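Local coordinates for glycoside hydrolase family 16 protein (Bacteroides ovatus, PDB 7KR6) that probably hydrolyses beta-glucan chains internally as a family 16 endo-glucanase, and here holds glucose units and a 2-fluoro-glucose in its binding cleft, at residues A[43-47]-A[48-52]; A[58-61]-A[62-65]; A[172-175]-A[176-179]; A[226-229]-A[230-234]. The protein carries 1 engineered substitution. One frame throughout, in Å; residues are numbered along the deposited sequence.

Interaction 1: residues A[43-47]-A[48-52]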
loop_
_atom_site.group_PDB
_atom_site.type_symbol
_atom_site.label_atom_id
_atom_site.label_comp_id
_atom_site.label_asym_id
_atom_site.label_seq_id
_atom_site.Cartn_x
_atom_site.Cartn_y
_atom_site.Cartn_z
ATOM N N ASN A 43 -35.475 0.858 -1.008
ATOM C CA ASN A 43 -36.757 1.518 -0.667
ATOM C C ASN A 43 -37.042 1.312 0.816
ATOM O O ASN A 43 -37.891 2.015 1.374
ATOM C CB ASN A 43 -37.873 0.971 -1.532
ATOM C CG ASN A 43 -37.724 1.390 -2.970
ATOM O OD1 ASN A 43 -37.357 2.521 -3.256
ATOM N ND2 ASN A 43 -37.983 0.486 -3.880
ATOM N N PHE A 44 -36.386 0.330 1.429
ATOM C CA PHE A 44 -36.443 0.028 2.867
ATOM C C PHE A 44 -35.189 -0.762 3.223
ATOM O O PHE A 44 -34.482 -1.221 2.310
ATOM C CB PHE A 44 -37.717 -0.765 3.229
ATOM C CG PHE A 44 -37.788 -2.161 2.691
ATOM C CD1 PHE A 44 -38.060 -2.354 1.361
ATOM C CD2 PHE A 44 -37.588 -3.261 3.514
ATOM C CE1 PHE A 44 -38.130 -3.627 0.816
ATOM C CE2 PHE A 44 -37.593 -4.531 2.958
ATOM C CZ PHE A 44 -37.887 -4.707 1.620
ATOM N N PHE A 45 -34.936 -0.852 4.514
ATOM C CA PHE A 45 -33.812 -1.626 5.089
ATOM C C PHE A 45 -34.299 -3.062 5.261
ATOM O O PHE A 45 -35.088 -3.370 6.189
ATOM C CB PHE A 45 -33.323 -1.052 6.399
ATOM C CG PHE A 45 -32.049 -1.714 6.844
ATOM C CD1 PHE A 45 -30.854 -1.365 6.234
ATOM C CD2 PHE A 45 -32.049 -2.724 7.788
ATOM C CE1 PHE A 45 -29.678 -1.974 6.623
ATOM C CE2 PHE A 45 -30.871 -3.351 8.145
ATOM C CZ PHE A 45 -29.687 -2.962 7.559
ATOM N N ASP A 46 -33.792 -3.941 4.412
ATOM C CA ASP A 46 -34.221 -5.363 4.351
ATOM C C ASP A 46 -33.337 -6.222 5.246
ATOM O O ASP A 46 -32.208 -6.596 4.817
ATOM C CB ASP A 46 -34.274 -5.822 2.917
ATOM C CG ASP A 46 -34.785 -7.249 2.753
ATOM O OD1 ASP A 46 -35.044 -7.922 3.775
ATOM O OD2 ASP A 46 -34.945 -7.628 1.615
ATOM N N GLU A 47 -33.817 -6.535 6.446
ATOM C CA GLU A 47 -33.124 -7.356 7.457
ATOM C C GLU A 47 -32.953 -8.800 6.972
ATOM O O GLU A 47 -32.152 -9.476 7.581
ATOM C CB GLU A 47 -33.849 -7.238 8.794
ATOM C CG GLU A 47 -33.840 -5.809 9.295
ATOM C CD GLU A 47 -34.497 -5.572 10.637
ATOM O OE1 GLU A 47 -35.322 -6.403 11.026
ATOM O OE2 GLU A 47 -34.176 -4.549 11.268
ATOM N N LYS A 48 -33.571 -9.225 5.876
ATOM C CA LYS A 48 -33.329 -10.583 5.313
ATOM C C LYS A 48 -32.062 -10.566 4.449
ATOM O O LYS A 48 -31.593 -11.617 4.067
ATOM C CB LYS A 48 -34.507 -11.064 4.476
ATOM C CG LYS A 48 -35.821 -11.169 5.252
ATOM C CD LYS A 48 -36.888 -11.910 4.475
ATOM C CE LYS A 48 -38.085 -12.285 5.329
ATOM N NZ LYS A 48 -38.941 -11.103 5.613
ATOM N N VAL A 49 -31.503 -9.387 4.212
ATOM C CA VAL A 49 -30.291 -9.221 3.370
ATOM C C VAL A 49 -29.152 -8.598 4.171
ATOM O O VAL A 49 -28.014 -9.017 3.941
ATOM C CB VAL A 49 -30.608 -8.372 2.136
ATOM C CG1 VAL A 49 -29.344 -8.091 1.312
ATOM C CG2 VAL A 49 -31.669 -9.068 1.298
ATOM N N TRP A 50 -29.443 -7.600 5.007
ATOM C CA TRP A 50 -28.388 -6.778 5.666
ATOM C C TRP A 50 -28.453 -6.900 7.182
ATOM O O TRP A 50 -29.567 -7.100 7.729
ATOM C CB TRP A 50 -28.524 -5.314 5.223
ATOM C CG TRP A 50 -28.498 -5.098 3.747
ATOM C CD1 TRP A 50 -29.547 -4.834 2.929
ATOM C CD2 TRP A 50 -27.346 -5.223 2.885
ATOM N NE1 TRP A 50 -29.140 -4.734 1.628
ATOM C CE2 TRP A 50 -27.784 -4.935 1.571
ATOM C CE3 TRP A 50 -25.973 -5.455 3.113
ATOM C CZ2 TRP A 50 -26.946 -4.968 0.454
ATOM C CZ3 TRP A 50 -25.141 -5.426 2.012
ATOM C CH2 TRP A 50 -25.601 -5.200 0.710
ATOM N N THR A 51 -27.316 -6.701 7.843
ATOM C CA THR A 51 -27.159 -6.555 9.284
ATOM C C THR A 51 -26.410 -5.248 9.536
ATOM O O THR A 51 -25.324 -5.086 8.955
ATOM C CB THR A 51 -26.413 -7.742 9.875
ATOM O OG1 THR A 51 -27.074 -8.886 9.346
ATOM C CG2 THR A 51 -26.345 -7.752 11.382
ATOM N N LYS A 52 -26.966 -4.388 10.373
ATOM C CA LYS A 52 -26.246 -3.234 10.951
ATOM C C LYS A 52 -25.257 -3.702 12.008
ATOM O O LYS A 52 -25.588 -4.543 12.838
ATOM C CB LYS A 52 -27.227 -2.216 11.553
ATOM C CG LYS A 52 -28.313 -1.759 10.608
ATOM C CD LYS A 52 -29.224 -0.756 11.246
ATOM C CE LYS A 52 -30.353 -0.290 10.369
ATOM N NZ LYS A 52 -31.053 0.863 11.008
#
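The phenyl ring of F45 carries the chain of K52 over one face: CE of K52 stands 3.7 Å above the plane of the F45 ring, over its centre, a CH-pi contact. NZ of K52 follows close to the same normal, 5.0 Å from the centroid of the F45 ring, which adds a cation-pi interaction. CZ of F45 touches CB of W50 at 3.5 Å, because chi1 of F45 (-171°) sets the ring opposite its own amide nitrogen, back along the chain that follows. The F45 ring and the W50 indole meet obliquely, their planes 38° apart. CG1 of V49, next to W50 in sequence, lies over one face of the indole, offset toward the rim.

D46 ties the turn of backbone between them. D46 O accepts two bonds, both 2.9 Å, from W50 N in the carbonyl plane and from V49 N above that plane. D46 OD1 takes K48 N at 2.9 Å, an Asx turn in which the donor lies above the carboxylate plane. OD2 of D46 rests 3.6 Å from CG2 of V49.

K104 gathers E47 O, W50 O and T51 OG1, while W50 NE1 bonds D40 and K52 NZ bonds V72 O. F45 and W50 pack on I99 of strand 93-107, F45 also reaches V72 and V74 of strand 72-77, and T51 pairs through its backbone with N100.

Interaction 2: residues A[58-61]-A[62-65]. With BGC (beta-D-glucopyranose), chain C; BGC (beta-D-glucopyranose), chain B; G2F (2-deoxy-2-fluoro-alpha-D-glucopyranose), chain D.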
loop_
_atom_site.group_PDB
_atom_site.type_symbol
_atom_site.label_atom_id
_atom_site.label_comp_id
_atom_site.label_asym_id
_atom_site.label_seq_id
_atom_site.Cartn_x
_atom_site.Cartn_y
_atom_site.Cartn_z
ATOM N N GLY A 58 -12.099 2.096 17.731
ATOM C CA GLY A 58 -10.799 1.403 17.697
ATOM C C GLY A 58 -10.903 -0.097 17.483
ATOM O O GLY A 58 -9.881 -0.747 17.602
ATOM N N TRP A 59 -12.096 -0.620 17.182
ATOM C CA TRP A 59 -12.283 -2.079 16.958
ATOM C C TRP A 59 -11.339 -2.566 15.847
ATOM O O TRP A 59 -10.590 -3.523 16.073
ATOM C CB TRP A 59 -13.742 -2.378 16.647
ATOM C CG TRP A 59 -13.963 -3.791 16.191
ATOM C CD1 TRP A 59 -13.632 -4.918 16.885
ATOM C CD2 TRP A 59 -14.503 -4.231 14.930
ATOM N NE1 TRP A 59 -13.989 -6.029 16.172
ATOM C CE2 TRP A 59 -14.510 -5.644 14.962
ATOM C CE3 TRP A 59 -15.002 -3.585 13.793
ATOM C CZ2 TRP A 59 -14.944 -6.415 13.878
ATOM C CZ3 TRP A 59 -15.458 -4.344 12.733
ATOM C CH2 TRP A 59 -15.424 -5.741 12.775
ATOM N N THR A 60 -11.287 -1.877 14.717
ATOM C CA THR A 60 -10.301 -2.193 13.636
ATOM C C THR A 60 -9.508 -0.974 13.204
ATOM O O THR A 60 -10.070 0.153 13.267
ATOM C CB THR A 60 -10.970 -2.806 12.389
ATOM O OG1 THR A 60 -11.990 -1.986 11.824
ATOM C CG2 THR A 60 -11.577 -4.159 12.708
ATOM N N ASN A 61 -8.281 -1.213 12.732
ATOM C CA ASN A 61 -7.464 -0.245 11.956
ATOM C C ASN A 61 -7.228 1.051 12.729
ATOM O O ASN A 61 -6.998 2.072 12.080
ATOM C CB ASN A 61 -8.128 0.053 10.601
ATOM C CG ASN A 61 -8.325 -1.231 9.810
ATOM O OD1 ASN A 61 -7.398 -2.038 9.733
ATOM N ND2 ASN A 61 -9.485 -1.386 9.194
ATOM N N GLN A 62 -7.314 1.050 14.057
ATOM C CA GLN A 62 -7.186 2.313 14.860
ATOM C C GLN A 62 -8.231 3.370 14.446
ATOM O O GLN A 62 -8.032 4.593 14.686
ATOM C CB GLN A 62 -5.784 2.902 14.718
ATOM C CG GLN A 62 -4.670 2.014 15.295
ATOM C CD GLN A 62 -3.301 2.602 15.037
ATOM O OE1 GLN A 62 -2.810 3.447 15.789
ATOM N NE2 GLN A 62 -2.677 2.229 13.928
ATOM N N GLU A 63 -9.377 2.942 13.966
ATOM C CA GLU A 63 -10.485 3.863 13.569
ATOM C C GLU A 63 -11.048 4.586 14.805
ATOM O O GLU A 63 -11.017 4.016 15.936
ATOM C CB GLU A 63 -11.601 3.122 12.844
ATOM C CG GLU A 63 -11.131 2.510 11.534
ATOM C CD GLU A 63 -11.934 1.350 10.998
ATOM O OE1 GLU A 63 -13.051 1.160 11.462
ATOM O OE2 GLU A 63 -11.370 0.598 10.152
ATOM N N LEU A 64 -11.525 5.807 14.612
ATOM C CA LEU A 64 -12.041 6.662 15.705
ATOM C C LEU A 64 -13.529 6.413 15.954
ATOM O O LEU A 64 -13.957 6.708 17.074
ATOM C CB LEU A 64 -11.784 8.133 15.346
ATOM C CG LEU A 64 -10.305 8.494 15.176
ATOM C CD1 LEU A 64 -10.116 9.907 14.635
ATOM C CD2 LEU A 64 -9.569 8.316 16.476
ATOM N N GLN A 65 -14.328 6.031 14.956
ATOM C CA GLN A 65 -15.800 5.967 15.122
ATOM C C GLN A 65 -16.184 4.714 15.899
ATOM O O GLN A 65 -15.549 3.659 15.738
ATOM C CB GLN A 65 -16.551 5.949 13.796
ATOM C CG GLN A 65 -16.595 4.587 13.100
ATOM C CD GLN A 65 -15.255 4.075 12.639
ATOM O OE1 GLN A 65 -14.347 4.860 12.336
ATOM N NE2 GLN A 65 -15.157 2.758 12.536
HETATM C C2 BGC C . -8.756 -4.928 9.354
HETATM C C3 BGC C . -8.927 -6.262 10.126
HETATM C C4 BGC C . -10.377 -6.669 10.266
HETATM C C5 BGC C . -11.100 -6.703 8.905
HETATM C C6 BGC C . -12.576 -7.003 8.965
HETATM C C1 BGC C . -9.555 -5.085 8.088
HETATM O O2 BGC C . -7.422 -4.591 9.116
HETATM O O3 BGC C . -8.267 -6.049 11.379
HETATM O O4 BGC C . -10.440 -7.974 10.907
HETATM O O5 BGC C . -10.926 -5.390 8.283
HETATM O O6 BGC C . -13.268 -6.016 9.768
HETATM C C2 BGC B . -11.520 -9.541 12.257
HETATM C C3 BGC B . -12.159 -9.733 13.631
HETATM C C4 BGC B . -11.279 -9.111 14.672
HETATM C C5 BGC B . -10.998 -7.646 14.313
HETATM C C6 BGC B . -10.117 -6.995 15.346
HETATM C C1 BGC B . -11.270 -8.044 11.987
HETATM O O2 BGC B . -12.401 -10.043 11.272
HETATM O O3 BGC B . -12.169 -11.140 13.848
HETATM O O4 BGC B . -11.992 -9.110 15.921
HETATM O O5 BGC B . -10.405 -7.587 13.004
HETATM O O6 BGC B . -8.808 -7.536 15.419
HETATM C C1 G2F D . -10.057 -4.069 3.684
HETATM C C2 G2F D . -9.356 -4.065 4.999
HETATM C C3 G2F D . -10.318 -3.835 6.145
HETATM C C4 G2F D . -11.004 -2.512 5.916
HETATM C C5 G2F D . -11.764 -2.633 4.558
HETATM C C6 G2F D . -12.614 -1.455 4.143
HETATM O O3 G2F D . -9.623 -3.874 7.387
HETATM O O4 G2F D . -11.895 -2.259 7.059
HETATM O O5 G2F D . -10.872 -2.908 3.460
HETATM O O6 G2F D . -11.822 -0.212 4.231
HETATM F F2 G2F D . -8.587 -5.263 5.108
HETATM O O HOH W 1 -7.804 -0.989 15.999
HETATM O O HOH W 2 -13.436 -0.003 13.925
#
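T60 and E63 close a type I' beta turn, with E63 N bonded to T60 O at 3.0 Å and both middle residues, N61 and Q62, at positive phi.

The E63 side chain, extended beyond CG, runs alongside T60 and N61 and points the same way. OE2 of E63 receives ND2 of N61 at 2.9 Å, almost in line with the carboxylate C-O bond and in the N61 amide plane. OG1 of T60 lies 3.1 Å from OE2 of E63, at most a weak and unsettled bond. OE1 of E63 is gripped on its anti side by NE2 of Q65, also at 2.9 Å, and Q65 OE1 is anchored in turn by V240 N.

ND2 of N61 also reaches O3 of the fluoro-sugar at 3.1 Å, while OD1 of N61 accepts O2 of the chain C glucose at 2.6 Å. With bonds at both ends, the amide's rotation is probably fixed. CG2 of T60 touches the glucoses of both chains B and C, and the W59 indole lies close to both as well. Beside the turn, water 1 joins G58 O to Q62 N.

E63 thus acts as a second-shell residue behind N61, in a turn lining the glycan-binding cleft of this family 16 glycoside hydrolase.

Interaction 3: residues A[172-175]-A[176-179]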
loop_
_atom_site.group_PDB
_atom_site.type_symbol
_atom_site.label_atom_id
_atom_site.label_comp_id
_atom_site.label_asym_id
_atom_site.label_seq_id
_atom_site.Cartn_x
_atom_site.Cartn_y
_atom_site.Cartn_z
ATOM N N GLY A 172 -4.483 -14.806 3.029
ATOM C CA GLY A 172 -3.448 -15.494 3.828
ATOM C C GLY A 172 -4.088 -16.221 4.992
ATOM O O GLY A 172 -5.222 -15.932 5.350
ATOM N N PRO A 173 -3.403 -17.261 5.522
ATOM C CA PRO A 173 -4.057 -18.152 6.465
ATOM C C PRO A 173 -4.286 -17.622 7.884
ATOM O O PRO A 173 -5.092 -18.260 8.612
ATOM C CB PRO A 173 -3.140 -19.390 6.473
ATOM C CG PRO A 173 -1.787 -18.872 6.046
ATOM C CD PRO A 173 -2.096 -17.738 5.068
ATOM N N SER A 174 -3.674 -16.501 8.264
ATOM C CA SER A 174 -3.832 -15.880 9.596
ATOM C C SER A 174 -3.382 -14.428 9.517
ATOM O O SER A 174 -2.740 -14.094 8.521
ATOM C CB SER A 174 -2.977 -16.615 10.609
ATOM O OG SER A 174 -1.621 -16.283 10.352
ATOM N N ALA A 175 -3.622 -13.646 10.564
ATOM C CA ALA A 175 -3.164 -12.246 10.675
ATOM C C ALA A 175 -1.632 -12.216 10.624
ATOM O O ALA A 175 -1.072 -11.276 10.012
ATOM C CB ALA A 175 -3.673 -11.585 11.932
ATOM N N ALA A 176 -0.975 -13.211 11.220
ATOM C CA ALA A 176 0.502 -13.329 11.255
ATOM C C ALA A 176 1.044 -13.541 9.836
ATOM O O ALA A 176 2.240 -13.196 9.581
ATOM C CB ALA A 176 0.913 -14.474 12.173
ATOM N N ALA A 177 0.233 -14.114 8.939
ATOM C CA ALA A 177 0.628 -14.544 7.573
ATOM C C ALA A 177 -0.206 -13.740 6.548
ATOM O O ALA A 177 -0.495 -14.261 5.455
ATOM C CB ALA A 177 0.399 -16.008 7.396
ATOM N N HIS A 178 -0.523 -12.518 6.912
ATOM C CA HIS A 178 -1.356 -11.568 6.112
ATOM C C HIS A 178 -0.618 -11.221 4.821
ATOM O O HIS A 178 0.607 -10.924 4.860
ATOM C CB HIS A 178 -1.652 -10.318 6.929
ATOM C CG HIS A 178 -2.319 -9.209 6.178
ATOM N ND1 HIS A 178 -1.717 -7.994 6.016
ATOM C CD2 HIS A 178 -3.479 -9.150 5.489
ATOM C CE1 HIS A 178 -2.521 -7.192 5.350
ATOM N NE2 HIS A 178 -3.609 -7.884 4.991
ATOM N N GLU A 179 -1.321 -11.236 3.697
ATOM C CA GLU A 179 -0.773 -10.772 2.403
ATOM C C GLU A 179 -1.726 -9.708 1.881
ATOM O O GLU A 179 -2.932 -9.897 2.003
ATOM C CB GLU A 179 -0.684 -11.934 1.410
ATOM C CG GLU A 179 0.328 -12.993 1.852
ATOM C CD GLU A 179 0.439 -14.111 0.833
ATOM O OE1 GLU A 179 0.686 -13.862 -0.313
ATOM O OE2 GLU A 179 0.204 -15.274 1.209
#
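S174 and A177 close a beta turn in the loop that links two antiparallel neighbours, strand 164-171 and strand 179-186, a surface hairpin connection near the glycan cleft.

A176 is the third residue of the turn, with CB of A176 3.6 Å from OG of S174. Its carbonyl O is bonded to ND2 of N186 of the second subunit, so the turn itself takes part in the dimer contact.

A177 supplies the N-H that holds the turn shut. A177 N bonds S174 O at 3.0 Å, approaching from 65° above the carbonyl plane, and makes a further weak bond to OG of S174 at 3.2 Å. The serine can offer both acceptors because chi1 of 72° sets OG between its backbone N and carbonyl carbon. The methyl carbon CB of A177 rests against CD of P173 at 3.8 Å, and the carbonyl O of A177 takes a CA-H...O contact from G172, where the backbone passes too close to leave room for a side chain.

H178 adds a weak bond from H178 N to A175 O at 3.4 Å, and its CB lies against the same oxygen. The ring reaches the pocket side: NE2 of H178 bonds ND1 of H170, a residue of the glycan pocket, which H178 may position from the second shell, and the ring also meets W139.

E179 begins the next strand, pairing through its backbone with Y171, and its carboxylate crosses to the partner chain, where OE1 of E179 bonds OH of Y183 of the second subunit.

Interaction 4: residues A[226-229]-A[230-234]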
loop_
_atom_site.group_PDB
_atom_site.type_symbol
_atom_site.label_atom_id
_atom_site.label_comp_id
_atom_site.label_asym_id
_atom_site.label_seq_id
_atom_site.Cartn_x
_atom_site.Cartn_y
_atom_site.Cartn_z
ATOM N N THR A 226 -5.957 -18.804 -3.992
ATOM C CA THR A 226 -7.001 -19.730 -3.539
ATOM C C THR A 226 -8.072 -19.033 -2.701
ATOM O O THR A 226 -9.118 -19.667 -2.519
ATOM C CB THR A 226 -6.389 -20.874 -2.723
ATOM O OG1 THR A 226 -5.710 -20.380 -1.573
ATOM C CG2 THR A 226 -5.523 -21.763 -3.570
ATOM N N TYR A 227 -7.873 -17.781 -2.280
ATOM C CA TYR A 227 -8.824 -17.073 -1.394
ATOM C C TYR A 227 -10.002 -16.399 -2.129
ATOM O O TYR A 227 -10.888 -15.838 -1.403
ATOM C CB TYR A 227 -8.047 -16.080 -0.545
ATOM C CG TYR A 227 -7.161 -16.773 0.460
ATOM C CD1 TYR A 227 -5.875 -17.183 0.138
ATOM C CD2 TYR A 227 -7.672 -17.095 1.705
ATOM C CE1 TYR A 227 -5.098 -17.861 1.067
ATOM C CE2 TYR A 227 -6.915 -17.776 2.647
ATOM C CZ TYR A 227 -5.627 -18.173 2.317
ATOM O OH TYR A 227 -4.881 -18.864 3.229
ATOM N N PHE A 228 -10.073 -16.455 -3.476
ATOM C CA PHE A 228 -11.097 -15.684 -4.226
ATOM C C PHE A 228 -11.928 -16.534 -5.164
ATOM O O PHE A 228 -12.289 -16.112 -6.260
ATOM C CB PHE A 228 -10.388 -14.517 -4.924
ATOM C CG PHE A 228 -9.729 -13.619 -3.906
ATOM C CD1 PHE A 228 -10.490 -12.712 -3.178
ATOM C CD2 PHE A 228 -8.370 -13.724 -3.638
ATOM C CE1 PHE A 228 -9.889 -11.932 -2.193
ATOM C CE2 PHE A 228 -7.793 -12.965 -2.633
ATOM C CZ PHE A 228 -8.553 -12.054 -1.926
ATOM N N HIS A 229 -12.352 -17.716 -4.665
ATOM C CA HIS A 229 -13.027 -18.748 -5.499
ATOM C C HIS A 229 -14.174 -19.416 -4.730
ATOM O O HIS A 229 -14.522 -20.586 -5.063
ATOM C CB HIS A 229 -12.016 -19.753 -6.030
ATOM C CG HIS A 229 -10.957 -19.083 -6.836
ATOM N ND1 HIS A 229 -11.134 -18.689 -8.147
ATOM C CD2 HIS A 229 -9.729 -18.689 -6.469
ATOM C CE1 HIS A 229 -10.033 -18.076 -8.550
ATOM N NE2 HIS A 229 -9.150 -18.082 -7.549
ATOM N N ASP A 230 -14.773 -18.684 -3.800
ATOM C CA ASP A 230 -15.905 -19.160 -2.975
ATOM C C ASP A 230 -16.839 -17.969 -2.797
ATOM O O ASP A 230 -16.433 -16.867 -3.145
ATOM C CB ASP A 230 -15.376 -19.763 -1.672
ATOM C CG ASP A 230 -14.644 -21.088 -1.878
ATOM O OD1 ASP A 230 -15.317 -22.116 -2.180
ATOM O OD2 ASP A 230 -13.413 -21.120 -1.718
ATOM N N ASN A 231 -18.035 -18.175 -2.260
ATOM C CA ASN A 231 -18.982 -17.087 -1.996
ATOM C C ASN A 231 -18.350 -16.000 -1.126
ATOM O O ASN A 231 -17.717 -16.295 -0.072
ATOM C CB ASN A 231 -20.240 -17.596 -1.316
ATOM C CG ASN A 231 -21.057 -18.488 -2.220
ATOM O OD1 ASN A 231 -20.932 -18.464 -3.440
ATOM N ND2 ASN A 231 -21.878 -19.322 -1.588
ATOM N N PHE A 232 -18.664 -14.762 -1.504
ATOM C CA PHE A 232 -18.329 -13.539 -0.730
ATOM C C PHE A 232 -19.620 -12.780 -0.471
ATOM O O PHE A 232 -20.458 -12.721 -1.376
ATOM C CB PHE A 232 -17.332 -12.685 -1.515
ATOM C CG PHE A 232 -15.873 -13.000 -1.324
ATOM C CD1 PHE A 232 -15.352 -14.245 -1.659
ATOM C CD2 PHE A 232 -14.985 -12.039 -0.859
ATOM C CE1 PHE A 232 -13.994 -14.517 -1.508
ATOM C CE2 PHE A 232 -13.645 -12.333 -0.682
ATOM C CZ PHE A 232 -13.133 -13.547 -1.049
ATOM N N TYR A 233 -19.730 -12.167 0.702
ATOM C CA TYR A 233 -20.803 -11.208 1.036
ATOM C C TYR A 233 -20.295 -9.762 0.945
ATOM O O TYR A 233 -19.099 -9.522 0.703
ATOM C CB TYR A 233 -21.314 -11.498 2.437
ATOM C CG TYR A 233 -20.330 -11.331 3.561
ATOM C CD1 TYR A 233 -20.135 -10.094 4.189
ATOM C CD2 TYR A 233 -19.574 -12.380 4.032
ATOM C CE1 TYR A 233 -19.271 -9.935 5.260
ATOM C CE2 TYR A 233 -18.712 -12.234 5.099
ATOM C CZ TYR A 233 -18.526 -10.997 5.707
ATOM O OH TYR A 233 -17.693 -10.852 6.762
ATOM N N ILE A 234 -21.237 -8.857 1.086
ATOM C CA ILE A 234 -21.052 -7.415 0.742
ATOM C C ILE A 234 -21.018 -6.603 2.011
ATOM O O ILE A 234 -21.781 -6.880 2.964
ATOM C CB ILE A 234 -22.158 -6.949 -0.218
ATOM C CG1 ILE A 234 -22.252 -7.814 -1.463
ATOM C CG2 ILE A 234 -21.986 -5.479 -0.587
ATOM C CD1 ILE A 234 -23.600 -7.776 -2.173
HETATM O O HOH W 3 -11.781 -19.079 -2.192
#
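F228 and F232 make an aromatic contact at the point where the loop after strand 215-221 runs into strand 232-240. The rings meet rim to rim, neither over the face of the other, with their planes 27° apart. CD1 of F228 touches CZ of F232 at 3.5 Å. F232 points back at the loop from the start of the strand, and CZ of F232 also comes to 3.2 Å from the carbonyl O of Y227. That oxygen lies at the edge of the ring, near its plane, where the polarised C-H groups can face it.

One water bridges the polar groups of the corner. Water 3 accepts H229 N at 2.9 Å and is also hydrogen-bonded to T226 O and to OD2 of D230, both at 2.7 Å. The carboxylate reaches it because D230 folds its CG beside its own backbone N (chi1 -70°), which turns the group back over the H229 peptide.

The imidazole of H229 is tied down at both nitrogens, ND1 to OH of Y109 and NE2 to I222 O. F228 packs on I169 of strand 164-171, and the F232 ring meets W203 nearly at right angles. Beyond the corner the strand runs between two partners, F232 pairing through its backbone with F107 of strand 93-107 and Y233 with M132 of strand 125-133.

All four are local contacts within one continuous stretch, but they differ with their place. Interaction 3 is a surface turn reaching the second subunit; the other three are partly buried, and no other protein chain touches them. Interactions 1 and 4 both bring aromatic rings against strand 93-107 and its neighbours, interaction 1 adding the turn bonds to D46, and they meet where W50 CZ3 packs 3.8 Å from I234 O. Interactions 3 and 4 also touch, around Y227 OH, although one is built on backbone bonds and small side chains and the other on phenyl rings and a water. Interaction 2 alone binds the sugars directly, through the N61 amide, which the E63 carboxylate supports from behind.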